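Side-chain contact in anaphase-promoting complex subunit cut9 (Schizosaccharomyces pombe, PDB 2XPI), which serves as a subunit of the anaphase-promoting complex, the E3 ubiquitin ligase that controls progression through mitosis and G1: residues L258-Y263 and F270-Y275. Sequence-based numbering, arbitrary orientation.
Sequences LNYSTY and FLRSLY
Tyr-260 lays one face of its ring against Arg-272, whose CB sits 3.8 Å from the ring centroid of Tyr-260 in a CH-pi contact, 25° off the normal. The two side chains cross at about a right angle; CD of Arg-272 lies 3.5 Å from Tyr-260 CE2, a bend at chi3 (37°) keeps NE near CE2 and CD2 of that ring, and the guanidinium is tilted 68° from the ring rather than stacked on it. At the edge of the same ring Leu-271 enters in plane, CD2 standing 3.7 Å from Tyr-260 CD1. That methyl also meets Tyr-263 CB at 3.5 Å, while its other methyl, CD1, lies over a face of Tyr-275. Leu-258 CD2 reaches the edge of the Tyr-275 ring, 4.1 Å from Tyr-275 CD1. Tyr-263 and Phe-270 cross obliquely, Tyr-263 OH 3.6 Å from Phe-270 CD2. Within the tetratricopeptide superhelix, the connection leaving helix 248-257, with its short helical turn 261-264, folds against helix 268-276, the first of TPR 6. The buried phenols are satisfied outside the interface, Tyr-260 OH by Val-255 O, Tyr-275 OH by Ala-231 O and Tyr-263 OH by Asp-267 OD1. Asn-259 O, bonded by both N and OG1 of Thr-262, braces the turn that carries Tyr-260. Phe-270 makes a cation-pi contact with Arg-83 of the second subunit, in line with homodimerization through TPR repeats 1-7.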
loop_
_atom_site.group_PDB
_atom_site.type_symbol
_atom_site.label_atom_id
_atom_site.label_comp_id
_atom_site.label_asym_id
_atom_site.label_seq_id
_atom_site.Cartn_x
_atom_site.Cartn_y
_atom_site.Cartn_z
ATOM N N LEU A 258 -21.831 -0.032 28.404
ATOM C CA LEU A 258 -22.047 -0.573 27.062
ATOM C C LEU A 258 -23.173 -1.652 27.012
ATOM O O LEU A 258 -23.456 -2.329 28.004
ATOM C CB LEU A 258 -20.730 -1.148 26.556
ATOM C CG LEU A 258 -19.996 -0.510 25.374
ATOM C CD1 LEU A 258 -19.910 1.001 25.471
ATOM C CD2 LEU A 258 -18.599 -1.145 25.204
ATOM N N ASN A 259 -23.810 -1.797 25.855
ATOM C CA ASN A 259 -24.919 -2.728 25.670
ATOM C C ASN A 259 -24.452 -4.006 24.956
ATOM O O ASN A 259 -24.476 -4.109 23.723
ATOM C CB ASN A 259 -26.023 -2.019 24.878
ATOM C CG ASN A 259 -27.180 -2.945 24.464
ATOM O OD1 ASN A 259 -27.349 -4.058 24.980
ATOM N ND2 ASN A 259 -27.992 -2.463 23.524
ATOM N N TYR A 260 -24.032 -4.986 25.739
ATOM C CA TYR A 260 -23.359 -6.136 25.174
ATOM C C TYR A 260 -24.268 -7.063 24.370
ATOM O O TYR A 260 -23.787 -7.975 23.697
ATOM C CB TYR A 260 -22.554 -6.873 26.250
ATOM C CG TYR A 260 -21.361 -6.061 26.716
ATOM C CD1 TYR A 260 -20.245 -5.901 25.901
ATOM C CD2 TYR A 260 -21.362 -5.427 27.942
ATOM C CE1 TYR A 260 -19.162 -5.150 26.306
ATOM C CE2 TYR A 260 -20.292 -4.672 28.356
ATOM C CZ TYR A 260 -19.196 -4.536 27.537
ATOM O OH TYR A 260 -18.126 -3.779 27.959
ATOM N N SER A 261 -25.571 -6.813 24.401
ATOM C CA SER A 261 -26.502 -7.609 23.596
ATOM C C SER A 261 -26.264 -7.390 22.102
ATOM O O SER A 261 -26.689 -8.179 21.268
ATOM C CB SER A 261 -27.954 -7.305 23.971
ATOM O OG SER A 261 -28.207 -7.674 25.319
ATOM N N THR A 262 -25.579 -6.305 21.768
ATOM C CA THR A 262 -25.231 -6.052 20.385
ATOM C C THR A 262 -24.105 -6.993 19.956
ATOM O O THR A 262 -23.847 -7.148 18.761
ATOM C CB THR A 262 -24.857 -4.579 20.130
ATOM O OG1 THR A 262 -23.627 -4.258 20.799
ATOM C CG2 THR A 262 -25.979 -3.659 20.612
ATOM N N TYR A 263 -23.438 -7.613 20.933
ATOM C CA TYR A 263 -22.582 -8.774 20.653
ATOM C C TYR A 263 -23.402 -10.046 20.792
ATOM O O TYR A 263 -23.641 -10.740 19.810
ATOM C CB TYR A 263 -21.372 -8.831 21.584
ATOM C CG TYR A 263 -20.715 -10.201 21.695
ATOM C CD1 TYR A 263 -20.107 -10.812 20.595
ATOM C CD2 TYR A 263 -20.683 -10.875 22.910
ATOM C CE1 TYR A 263 -19.487 -12.065 20.709
ATOM C CE2 TYR A 263 -20.080 -12.112 23.033
ATOM C CZ TYR A 263 -19.483 -12.700 21.934
ATOM O OH TYR A 263 -18.896 -13.931 22.086
ATOM N N PHE A 270 -18.325 -12.388 28.427
ATOM C CA PHE A 270 -17.099 -12.730 27.732
ATOM C C PHE A 270 -16.501 -11.495 27.074
ATOM O O PHE A 270 -15.329 -11.177 27.278
ATOM C CB PHE A 270 -17.388 -13.808 26.693
ATOM C CG PHE A 270 -16.239 -14.106 25.773
ATOM C CD1 PHE A 270 -15.191 -14.914 26.185
ATOM C CD2 PHE A 270 -16.237 -13.625 24.477
ATOM C CE1 PHE A 270 -14.142 -15.206 25.329
ATOM C CE2 PHE A 270 -15.206 -13.916 23.624
ATOM C CZ PHE A 270 -14.155 -14.712 24.052
ATOM N N LEU A 271 -17.298 -10.782 26.295
ATOM C CA LEU A 271 -16.780 -9.604 25.622
ATOM C C LEU A 271 -16.431 -8.515 26.638
ATOM O O LEU A 271 -15.369 -7.918 26.563
ATOM C CB LEU A 271 -17.769 -9.083 24.580
ATOM C CG LEU A 271 -17.381 -7.787 23.869
ATOM C CD1 LEU A 271 -16.057 -7.926 23.087
ATOM C CD2 LEU A 271 -18.517 -7.305 22.976
ATOM N N ARG A 272 -17.314 -8.266 27.596
ATOM C CA ARG A 272 -17.034 -7.270 28.625
ATOM C C ARG A 272 -15.720 -7.536 29.357
ATOM O O ARG A 272 -14.968 -6.601 29.610
ATOM C CB ARG A 272 -18.183 -7.163 29.625
ATOM C CG ARG A 272 -17.897 -6.235 30.776
ATOM C CD ARG A 272 -19.173 -5.792 31.455
ATOM N NE ARG A 272 -20.154 -6.869 31.492
ATOM C CZ ARG A 272 -20.097 -7.885 32.346
ATOM N NH1 ARG A 272 -19.098 -7.933 33.232
ATOM N NH2 ARG A 272 -21.023 -8.843 32.316
ATOM N N SER A 273 -15.438 -8.799 29.687
ATOM C CA SER A 273 -14.172 -9.152 30.346
ATOM C C SER A 273 -12.978 -8.872 29.432
ATOM O O SER A 273 -11.928 -8.426 29.885
ATOM C CB SER A 273 -14.143 -10.627 30.791
ATOM O OG SER A 273 -15.263 -10.997 31.593
ATOM N N LEU A 274 -13.123 -9.154 28.142
ATOM C CA LEU A 274 -12.071 -8.832 27.181
ATOM C C LEU A 274 -11.749 -7.351 27.214
ATOM O O LEU A 274 -10.584 -6.971 27.215
ATOM C CB LEU A 274 -12.494 -9.218 25.761
ATOM C CG LEU A 274 -11.919 -10.464 25.082
ATOM C CD1 LEU A 274 -11.606 -11.565 26.061
ATOM C CD2 LEU A 274 -12.883 -10.947 24.018
ATOM N N TYR A 275 -12.780 -6.510 27.229
ATOM C CA TYR A 275 -12.574 -5.060 27.227
ATOM C C TYR A 275 -11.899 -4.577 28.512
ATOM O O TYR A 275 -10.953 -3.803 28.478
ATOM C CB TYR A 275 -13.902 -4.330 26.977
ATOM C CG TYR A 275 -14.302 -4.346 25.519
ATOM C CD1 TYR A 275 -15.439 -3.689 25.071
ATOM C CD2 TYR A 275 -13.523 -5.017 24.588
ATOM C CE1 TYR A 275 -15.778 -3.692 23.737
ATOM C CE2 TYR A 275 -13.860 -5.039 23.268
ATOM C CZ TYR A 275 -14.988 -4.375 22.841
ATOM O OH TYR A 275 -15.298 -4.413 21.500
#